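Local coordinates for protein aminotransferase class-III (Sphaerobacter thermophilus DSM 20745, PDB 6K8H) that is an omega-transaminase of the class-III aminotransferase family, a protein of the PLP-dependent aminotransferase superfamily, at residues B[312-316]-B[317-321]; B[220-223]-B[224-227]; B[186-189]-B[190-194]; B[78-81]-B[82-85]. All blocks are in the same frame, centred on the assembly; numbering follows the deposited sequence.

Contact 1. Residues B[312-316]-B[317-321]; sequences APHGG and TFNAN. With PLR ((5-hydroxy-4,6-dimethylpyridin-3-yl)methyl dihydrogen phosphate), chain C.
Gly316 and Asn319 are the two ends of a type I beta turn, a tight bend whose second residue, Thr317, grips the phosphate of the ligand PLR. The turn is closed by Asn319 N, which donates to Gly316 O across 3.1 Å, coming in from well above the carbonyl plane. Gly316 itself sits at phi 152°, where a beta carbon would be driven into the carbonyl oxygen of Gly315, so the backbone here calls for glycine. Its bare alpha carbon also lets the amide of Asn319 lie close against the chain, with OD1 of Asn319 only 3.2 Å from CA of Gly316. That amide is folded back over the preceding residues: ND2 makes a weak bond of 3.0 Å to Gly315 O, and another weak one to Thr35 O of the second subunit. OD1 of Asn319 accepts a hydrogen bond from a water at 2.9 Å. The same water lies in the plane of the His314 ring, 3.1 Å from His314 NE2, while the other ring nitrogen, ND1, is hydrogen-bonded to Arg122. Imidazole and Asn319 amide are inclined by 33°. The site is shared, since Gly127 N and Thr128 N of the second subunit also bind PLR, and Thr317 packs on Lys282 of that chain. In Thr317 the hydroxyl is turned next to its own backbone N (chi1 -63°), and the two donors therefore converge on one phosphate oxygen: Thr317 N reaches PLR O1P at 2.9 Å and Thr317 OG1 reaches it at 2.7 Å.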
loop_
_atom_site.group_PDB
_atom_site.type_symbol
_atom_site.label_atom_id
_atom_site.label_comp_id
_atom_site.label_asym_id
_atom_site.label_seq_id
_atom_site.Cartn_x
_atom_site.Cartn_y
_atom_site.Cartn_z
ATOM N N ALA B 312 12.801 -13.802 0.424
ATOM C CA ALA B 312 11.584 -13.048 0.126
ATOM C C ALA B 312 11.952 -11.607 -0.206
ATOM O O ALA B 312 12.173 -10.795 0.708
ATOM C CB ALA B 312 10.617 -13.087 1.313
ATOM N N PRO B 313 12.017 -11.243 -1.501
ATOM C CA PRO B 313 12.316 -9.868 -1.889
ATOM C C PRO B 313 11.194 -8.960 -1.373
ATOM O O PRO B 313 10.063 -9.376 -1.371
ATOM C CB PRO B 313 12.302 -9.906 -3.421
ATOM C CG PRO B 313 12.516 -11.361 -3.763
ATOM C CD PRO B 313 11.867 -12.135 -2.640
ATOM N N HIS B 314 11.552 -7.772 -0.884
ATOM C CA HIS B 314 10.520 -6.818 -0.417
ATOM C C HIS B 314 10.902 -5.376 -0.755
ATOM O O HIS B 314 11.524 -4.724 0.073
ATOM C CB HIS B 314 10.171 -7.014 1.060
ATOM C CG HIS B 314 9.260 -5.951 1.570
ATOM N ND1 HIS B 314 9.462 -5.317 2.768
ATOM C CD2 HIS B 314 8.165 -5.389 1.029
ATOM C CE1 HIS B 314 8.515 -4.422 2.954
ATOM N NE2 HIS B 314 7.712 -4.442 1.896
ATOM N N GLY B 315 10.499 -4.925 -1.940
ATOM C CA GLY B 315 10.685 -3.541 -2.395
ATOM C C GLY B 315 9.515 -2.670 -1.955
ATOM O O GLY B 315 8.653 -3.142 -1.211
ATOM N N GLY B 316 9.487 -1.422 -2.404
ATOM C CA GLY B 316 8.397 -0.499 -2.046
ATOM C C GLY B 316 8.928 0.916 -2.088
ATOM O O GLY B 316 9.688 1.292 -1.190
ATOM N N THR B 317 8.461 1.691 -3.057
ATOM C CA THR B 317 9.012 3.043 -3.308
ATOM C C THR B 317 8.894 3.931 -2.072
ATOM O O THR B 317 9.870 4.622 -1.776
ATOM C CB THR B 317 8.240 3.709 -4.451
ATOM O OG1 THR B 317 8.445 2.942 -5.634
ATOM C CG2 THR B 317 8.635 5.152 -4.667
ATOM N N PHE B 318 7.756 3.869 -1.382
ATOM C CA PHE B 318 7.509 4.744 -0.208
ATOM C C PHE B 318 7.723 4.017 1.122
ATOM O O PHE B 318 7.404 4.608 2.158
ATOM C CB PHE B 318 6.176 5.470 -0.369
ATOM C CG PHE B 318 6.235 6.456 -1.504
ATOM C CD1 PHE B 318 6.983 7.614 -1.387
ATOM C CD2 PHE B 318 5.619 6.190 -2.712
ATOM C CE1 PHE B 318 7.073 8.513 -2.435
ATOM C CE2 PHE B 318 5.702 7.094 -3.757
ATOM C CZ PHE B 318 6.425 8.252 -3.615
ATOM N N ASN B 319 8.272 2.802 1.088
ATOM C CA ASN B 319 8.507 2.095 2.369
ATOM C C ASN B 319 9.433 2.958 3.228
ATOM O O ASN B 319 10.468 3.396 2.725
ATOM C CB ASN B 319 9.243 0.763 2.179
ATOM C CG ASN B 319 8.465 -0.286 1.415
ATOM O OD1 ASN B 319 7.363 -0.036 0.960
ATOM N ND2 ASN B 319 9.035 -1.470 1.290
ATOM N N ALA B 320 9.041 3.173 4.480
ATOM C CA ALA B 320 9.876 3.870 5.459
ATOM C C ALA B 320 10.240 5.283 4.997
ATOM O O ALA B 320 11.297 5.807 5.348
ATOM C CB ALA B 320 11.141 3.066 5.788
ATOM N N ASN B 321 9.363 5.926 4.228
ATOM C CA ASN B 321 9.618 7.308 3.866
ATOM C C ASN B 321 9.695 8.152 5.140
ATOM O O ASN B 321 9.045 7.840 6.142
ATOM C CB ASN B 321 8.541 7.832 2.923
ATOM C CG ASN B 321 7.226 8.087 3.628
ATOM O OD1 ASN B 321 7.020 9.155 4.206
ATOM N ND2 ASN B 321 6.328 7.105 3.591
HETATM N N1 PLR C . 5.181 -1.100 -11.355
HETATM C C2 PLR C . 6.270 -0.499 -11.825
HETATM C C2A PLR C . 6.504 -0.471 -13.300
HETATM C C3 PLR C . 7.177 0.113 -10.949
HETATM O O3 PLR C . 8.268 0.712 -11.467
HETATM C C4 PLR C . 6.934 0.078 -9.561
HETATM C C4A PLR C . 7.868 0.729 -8.639
HETATM C C5 PLR C . 5.774 -0.558 -9.101
HETATM C C6 PLR C . 4.946 -1.134 -10.026
HETATM C C5A PLR C . 5.456 -0.652 -7.635
HETATM O O4P PLR C . 5.121 0.628 -7.015
HETATM P P PLR C . 5.382 0.795 -5.436
HETATM O O1P PLR C . 6.866 0.733 -5.237
HETATM O O2P PLR C . 4.808 2.120 -5.058
HETATM O O3P PLR C . 4.681 -0.368 -4.811
HETATM O O HOH W 1 5.646 -2.331 1.102
#

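Contact 2. Residues B[220-223]-B[224-227]; sequences LIDP and NPRS
Asp222 reaches forward over the next three residues, and its carboxylate meets Asn224 and Pro225 directly. OD1 of Asp222 accepts from Asn224 N at 2.9 Å, approached on its anti side and 27° out of the carboxylate plane, which makes the bend an Asx turn. The carboxylate carbon then rests on the proline: Asp222 CG is 3.6 Å from Pro225 CA. On the backbone side, Pro225 CD fits up to Asp222 O at 3.2 Å. With CG swung opposite the backbone N, a chi1 of 180° carries the carboxylate forward, at an oblique angle to the Pro225 ring. Water makes the next layer. One molecule donates to Asp222 OD2 at 2.8 Å and accepts from Arg226 N at 2.9 Å; a second lies within hydrogen-bonding distance of both Asp222 OD1 and Asn224 O. Further out, Pro223 is held against Phe254, Met267 and Leu271, and Pro225 against Phe199. Ile221, the last strand residue, is paired by backbone bonds to Ile253 and Asp255. Asp222 and Arg226 both touch a second PLR molecule, not the one held by Thr317: this is the ligand pocket at the C-terminal ends of parallel strands, as expected for the PLP-dependent aminotransferase fold.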
loop_
_atom_site.group_PDB
_atom_site.type_symbol
_atom_site.label_atom_id
_atom_site.label_comp_id
_atom_site.label_asym_id
_atom_site.label_seq_id
_atom_site.Cartn_x
_atom_site.Cartn_y
_atom_site.Cartn_z
ATOM N N LEU B 220 -3.412 -16.809 10.302
ATOM C CA LEU B 220 -3.531 -15.368 10.481
ATOM C C LEU B 220 -4.745 -15.098 11.356
ATOM O O LEU B 220 -5.836 -15.602 11.069
ATOM C CB LEU B 220 -3.665 -14.678 9.121
ATOM C CG LEU B 220 -4.108 -13.229 9.007
ATOM C CD1 LEU B 220 -2.957 -12.315 9.406
ATOM C CD2 LEU B 220 -4.560 -12.989 7.578
ATOM N N ILE B 221 -4.560 -14.333 12.431
ATOM C CA ILE B 221 -5.645 -14.112 13.381
ATOM C C ILE B 221 -5.623 -12.673 13.886
ATOM O O ILE B 221 -4.572 -12.164 14.289
ATOM C CB ILE B 221 -5.576 -15.100 14.561
ATOM C CG1 ILE B 221 -6.760 -14.861 15.496
ATOM C CG2 ILE B 221 -4.217 -15.018 15.265
ATOM C CD1 ILE B 221 -6.877 -15.895 16.607
ATOM N N ASP B 222 -6.786 -12.014 13.845
ATOM C CA ASP B 222 -6.999 -10.735 14.512
ATOM C C ASP B 222 -7.423 -11.009 15.951
ATOM O O ASP B 222 -8.493 -11.592 16.161
ATOM C CB ASP B 222 -8.071 -9.946 13.769
ATOM C CG ASP B 222 -8.384 -8.592 14.386
ATOM O OD1 ASP B 222 -8.189 -8.386 15.607
ATOM O OD2 ASP B 222 -8.869 -7.716 13.618
ATOM N N PRO B 223 -6.659 -10.560 16.970
ATOM C CA PRO B 223 -6.957 -10.873 18.375
ATOM C C PRO B 223 -8.327 -10.368 18.857
ATOM O O PRO B 223 -8.896 -10.992 19.719
ATOM C CB PRO B 223 -5.830 -10.206 19.179
ATOM C CG PRO B 223 -4.759 -9.892 18.159
ATOM C CD PRO B 223 -5.482 -9.706 16.843
ATOM N N ASN B 224 -8.752 -9.197 18.378
ATOM C CA ASN B 224 -10.062 -8.611 18.770
ATOM C C ASN B 224 -10.753 -8.104 17.499
ATOM O O ASN B 224 -10.861 -6.884 17.339
ATOM C CB ASN B 224 -9.852 -7.507 19.808
ATOM C CG ASN B 224 -11.074 -7.221 20.652
ATOM O OD1 ASN B 224 -12.122 -7.834 20.468
ATOM N ND2 ASN B 224 -10.938 -6.297 21.588
ATOM N N PRO B 225 -11.267 -8.981 16.613
ATOM C CA PRO B 225 -11.812 -8.519 15.338
ATOM C C PRO B 225 -13.074 -7.654 15.434
ATOM O O PRO B 225 -14.045 -8.068 16.017
ATOM C CB PRO B 225 -12.121 -9.821 14.585
ATOM C CG PRO B 225 -12.304 -10.849 15.677
ATOM C CD PRO B 225 -11.378 -10.425 16.797
ATOM N N ARG B 226 -13.032 -6.486 14.798
ATOM C CA ARG B 226 -14.204 -5.579 14.761
ATOM C C ARG B 226 -15.346 -6.276 14.007
ATOM O O ARG B 226 -16.496 -6.138 14.424
ATOM C CB ARG B 226 -13.850 -4.279 14.043
ATOM C CG ARG B 226 -15.024 -3.696 13.275
ATOM C CD ARG B 226 -14.733 -2.361 12.635
ATOM N NE ARG B 226 -13.571 -2.418 11.774
ATOM C CZ ARG B 226 -13.587 -2.863 10.528
ATOM N NH1 ARG B 226 -14.715 -3.298 9.994
ATOM N NH2 ARG B 226 -12.478 -2.850 9.813
ATOM N N SER B 227 -15.008 -7.009 12.945
ATOM C CA SER B 227 -16.019 -7.658 12.119
ATOM C C SER B 227 -16.864 -8.652 12.906
ATOM O O SER B 227 -18.033 -8.878 12.563
ATOM C CB SER B 227 -15.323 -8.379 10.962
ATOM O OG SER B 227 -15.172 -7.538 9.841
HETATM O O HOH W 2 -10.500 -5.453 13.916
HETATM O O HOH W 3 -8.811 -5.569 15.875
#

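Contact 3. Residues B[186-189]-B[190-194]; sequences TPQA and VLDSV
Thr186 and Pro187 lead into the short helix 188-192, with Pro187 at the N-cap, and Val190 and Leu191 fold back over them in its first turn. The methyl CG2 of Thr186 sits 3.8 Å from Leu191 CG, the two side chains crossing at about a right angle, while Val190 CG2 runs beside the Pro187 ring. The hydroxyl of Thr186 is satisfied by Thr183 O. Pro187 O serves as the first helical acceptor: Leu191 N donates to it almost straight (169°) in the carbonyl plane at 3.2 Å, and Val190 N adds a weak bond. Next along, Gln188 O takes Asp192 N at 2.8 Å. The same pair is joined again through side chains. Gln188 bends at chi2 (64°), which brings its amide round to the acid, and NE2 donates to Asp192 OD1 at 2.9 Å. The acceptor lies in the amide plane, but the donor meets the syn side of OD1 from 34° out of the carboxylate plane. Ser193 N makes weak bonds to Ala189 O and Val190 O. Beyond it the chain enters strand 194-197, an outermost strand of the seven-stranded sheet. Val190 touches Phe160 of both subunits and Ala189 meets Ala189 of the second subunit, so this small helix lies at the dimer interface. The hydroxyl of Ser193, set between its own backbone N and carbonyl carbon, donates from OG to Val190 O at 2.9 Å.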
loop_
_atom_site.group_PDB
_atom_site.type_symbol
_atom_site.label_atom_id
_atom_site.label_comp_id
_atom_site.label_asym_id
_atom_site.label_seq_id
_atom_site.Cartn_x
_atom_site.Cartn_y
_atom_site.Cartn_z
ATOM N N THR B 186 -13.143 -14.400 -8.076
ATOM C CA THR B 186 -12.070 -15.027 -7.304
ATOM C C THR B 186 -11.722 -16.388 -7.897
ATOM O O THR B 186 -12.614 -17.238 -8.046
ATOM C CB THR B 186 -12.470 -15.206 -5.837
ATOM O OG1 THR B 186 -12.648 -13.927 -5.219
ATOM C CG2 THR B 186 -11.388 -16.001 -5.082
ATOM N N PRO B 187 -10.457 -16.639 -8.232
ATOM C CA PRO B 187 -10.080 -17.944 -8.781
ATOM C C PRO B 187 -10.354 -19.060 -7.784
ATOM O O PRO B 187 -10.158 -18.903 -6.575
ATOM C CB PRO B 187 -8.579 -17.799 -9.058
ATOM C CG PRO B 187 -8.340 -16.326 -9.173
ATOM C CD PRO B 187 -9.326 -15.690 -8.215
ATOM N N GLN B 188 -10.816 -20.201 -8.302
ATOM C CA GLN B 188 -11.004 -21.357 -7.436
ATOM C C GLN B 188 -9.721 -21.718 -6.701
ATOM O O GLN B 188 -9.779 -22.123 -5.541
ATOM C CB GLN B 188 -11.509 -22.555 -8.246
ATOM C CG GLN B 188 -11.977 -23.742 -7.397
ATOM C CD GLN B 188 -13.189 -23.425 -6.532
ATOM O OE1 GLN B 188 -14.141 -22.803 -6.990
ATOM N NE2 GLN B 188 -13.159 -23.867 -5.272
ATOM N N ALA B 189 -8.557 -21.535 -7.338
ATOM C CA ALA B 189 -7.284 -21.898 -6.709
ATOM C C ALA B 189 -6.957 -21.003 -5.516
ATOM O O ALA B 189 -6.297 -21.446 -4.560
ATOM C CB ALA B 189 -6.157 -21.858 -7.745
ATOM N N VAL B 190 -7.422 -19.750 -5.537
ATOM C CA VAL B 190 -7.283 -18.897 -4.359
ATOM C C VAL B 190 -8.175 -19.395 -3.222
ATOM O O VAL B 190 -7.734 -19.504 -2.071
ATOM C CB VAL B 190 -7.569 -17.430 -4.717
ATOM C CG1 VAL B 190 -7.669 -16.584 -3.459
ATOM C CG2 VAL B 190 -6.462 -16.910 -5.616
ATOM N N LEU B 191 -9.443 -19.673 -3.519
ATOM C CA LEU B 191 -10.347 -20.227 -2.509
ATOM C C LEU B 191 -9.803 -21.528 -1.916
ATOM O O LEU B 191 -9.832 -21.738 -0.693
ATOM C CB LEU B 191 -11.730 -20.462 -3.120
ATOM C CG LEU B 191 -12.569 -19.248 -3.529
ATOM C CD1 LEU B 191 -13.884 -19.730 -4.106
ATOM C CD2 LEU B 191 -12.791 -18.295 -2.354
ATOM N N ASP B 192 -9.324 -22.426 -2.780
ATOM C CA ASP B 192 -8.786 -23.709 -2.354
ATOM C C ASP B 192 -7.520 -23.565 -1.526
ATOM O O ASP B 192 -7.201 -24.483 -0.760
ATOM C CB ASP B 192 -8.481 -24.601 -3.566
ATOM C CG ASP B 192 -9.733 -25.056 -4.301
ATOM O OD1 ASP B 192 -10.857 -24.830 -3.795
ATOM O OD2 ASP B 192 -9.591 -25.641 -5.404
ATOM N N SER B 193 -6.773 -22.465 -1.681
ATOM C CA SER B 193 -5.552 -22.304 -0.891
ATOM C C SER B 193 -5.779 -21.743 0.516
ATOM O O SER B 193 -4.802 -21.591 1.251
ATOM C CB SER B 193 -4.547 -21.413 -1.621
ATOM O OG SER B 193 -4.981 -20.063 -1.559
ATOM N N VAL B 194 -7.005 -21.395 0.911
ATOM C CA VAL B 194 -7.254 -20.751 2.203
ATOM C C VAL B 194 -8.111 -21.683 3.054
ATOM O O VAL B 194 -9.185 -22.117 2.620
ATOM C CB VAL B 194 -7.917 -19.366 2.053
ATOM C CG1 VAL B 194 -8.146 -18.737 3.428
ATOM C CG2 VAL B 194 -7.043 -18.466 1.210
#

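Contact 4. Residues B[78-81]-B[82-85]; sequences HADP and DINE
Asp80 turns its carboxylate to the backbone N-H of Ile83, which donates to it. The first side-chain torsion of Asp80 is trans (chi1 174°), and this carries OD2 forward to Ile83 N at 2.9 Å. The bond is nearly straight, 173° at the hydrogen, and meets OD2 nearly along its C-O axis. The same oxygen also lies against the isoleucine side chain, 3.3 Å from Ile83 CG1, the two side chains crossing at about a right angle. Asp80 is thus the N-cap of helix 81-91, with Pro81 as first helical residue. Backbone bonds take over from there, Asn84 N to Asp80 O and Glu85 N to Pro81 O. The carboxylate of Asp82 is near, OD2 lying 4.6 Å from Asp80 OD2. Lys334, in helix 322-334, forms a salt bridge with Asp82 OD2 and a long, weak ion pair with Asp80 OD1, which probably eases the proximity of the two acids. Ile83 is buried against Ala327, Thr330 and Ala331 of that same helix. Asn84 has CG beside its backbone N (chi1 -82°), which sets the amide against Ala79: Asn84 ND2 is 3.9 Å from Ala79 CA and donates to Leu91 O of the second subunit. Its other branch is met by a water that donates to Asn84 OD1 at 2.7 Å and to Asp80 O at 3.2 Å. Glu85 is extended beyond CG, and Glu85 CG lies 3.3 Å from Pro81 O.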
loop_
_atom_site.group_PDB
_atom_site.type_symbol
_atom_site.label_atom_id
_atom_site.label_comp_id
_atom_site.label_asym_id
_atom_site.label_seq_id
_atom_site.Cartn_x
_atom_site.Cartn_y
_atom_site.Cartn_z
ATOM N N HIS B 78 -7.557 15.033 15.092
ATOM C CA HIS B 78 -7.295 15.790 13.872
ATOM C C HIS B 78 -6.278 16.897 14.099
ATOM O O HIS B 78 -6.329 17.606 15.108
ATOM C CB HIS B 78 -8.580 16.416 13.327
ATOM C CG HIS B 78 -9.613 15.417 12.921
ATOM N ND1 HIS B 78 -9.584 14.766 11.705
ATOM C CD2 HIS B 78 -10.689 14.934 13.583
ATOM C CE1 HIS B 78 -10.608 13.937 11.629
ATOM N NE2 HIS B 78 -11.297 14.024 12.751
ATOM N N ALA B 79 -5.365 17.049 13.137
ATOM C CA ALA B 79 -4.394 18.145 13.122
ATOM C C ALA B 79 -3.668 18.273 14.461
ATOM O O ALA B 79 -3.569 19.356 15.048
ATOM C CB ALA B 79 -5.066 19.468 12.745
ATOM N N ASP B 80 -3.146 17.153 14.935
ATOM C CA ASP B 80 -2.375 17.182 16.164
ATOM C C ASP B 80 -1.158 18.081 15.973
ATOM O O ASP B 80 -0.419 17.907 14.993
ATOM C CB ASP B 80 -1.933 15.779 16.564
ATOM C CG ASP B 80 -0.998 15.794 17.758
ATOM O OD1 ASP B 80 -1.494 15.764 18.899
ATOM O OD2 ASP B 80 0.228 15.857 17.552
ATOM N N PRO B 81 -0.917 19.045 16.870
ATOM C CA PRO B 81 0.167 20.014 16.626
ATOM C C PRO B 81 1.558 19.412 16.690
ATOM O O PRO B 81 2.432 19.838 15.930
ATOM C CB PRO B 81 -0.031 21.066 17.733
ATOM C CG PRO B 81 -1.313 20.750 18.390
ATOM C CD PRO B 81 -1.631 19.317 18.130
ATOM N N ASP B 82 1.810 18.476 17.612
ATOM C CA ASP B 82 3.154 17.905 17.732
ATOM C C ASP B 82 3.529 17.119 16.483
ATOM O O ASP B 82 4.648 17.252 15.960
ATOM C CB ASP B 82 3.236 17.008 18.966
ATOM C CG ASP B 82 3.016 17.780 20.258
ATOM O OD1 ASP B 82 3.289 18.997 20.267
ATOM O OD2 ASP B 82 2.573 17.175 21.256
ATOM N N ILE B 83 2.602 16.294 15.990
ATOM C CA ILE B 83 2.843 15.562 14.749
ATOM C C ILE B 83 3.068 16.535 13.594
ATOM O O ILE B 83 4.006 16.378 12.804
ATOM C CB ILE B 83 1.667 14.604 14.471
ATOM C CG1 ILE B 83 1.559 13.560 15.585
ATOM C CG2 ILE B 83 1.824 13.919 13.129
ATOM C CD1 ILE B 83 0.298 12.724 15.485
ATOM N N ASN B 84 2.222 17.569 13.491
ATOM C CA ASN B 84 2.369 18.545 12.408
ATOM C C ASN B 84 3.719 19.254 12.464
ATOM O O ASN B 84 4.367 19.440 11.427
ATOM C CB ASN B 84 1.221 19.559 12.440
ATOM C CG ASN B 84 -0.044 19.020 11.771
ATOM O OD1 ASN B 84 -0.043 17.909 11.237
ATOM N ND2 ASN B 84 -1.121 19.798 11.806
ATOM N N GLU B 85 4.149 19.625 13.669
ATOM C CA GLU B 85 5.458 20.308 13.837
ATOM C C GLU B 85 6.595 19.381 13.391
ATOM O O GLU B 85 7.483 19.855 12.682
ATOM C CB GLU B 85 5.641 20.719 15.293
ATOM C CG GLU B 85 4.910 21.999 15.642
ATOM C CD GLU B 85 4.961 22.353 17.116
ATOM O OE1 GLU B 85 5.982 22.032 17.763
ATOM O OE2 GLU B 85 3.977 22.926 17.615
HETATM O O HOH W 4 -1.388 16.013 12.590
#

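Contacts 1 and 2 are buried and each touches a different PLR molecule, whereas contacts 3 and 4 lie at the surface. Contact 1 binds PLR with a backbone N-H and a hydroxyl from a turn; contact 2 offers an acid and an arginine from the loop after a central strand, with nearest atoms about 15 Å from contact 1. Helix starts differ in chemistry: helix 81-91 is capped by an acidic side chain, helix 188-192 follows a proline at the N-cap, and Asn321 caps helix 322-334, on which contact 4 packs. Contacts 3 and 4 lie on opposite sides of the chain's centre, their own centres 44 Å apart. Contacts 1, 3 and 4 touch the second subunit; contact 2 does not.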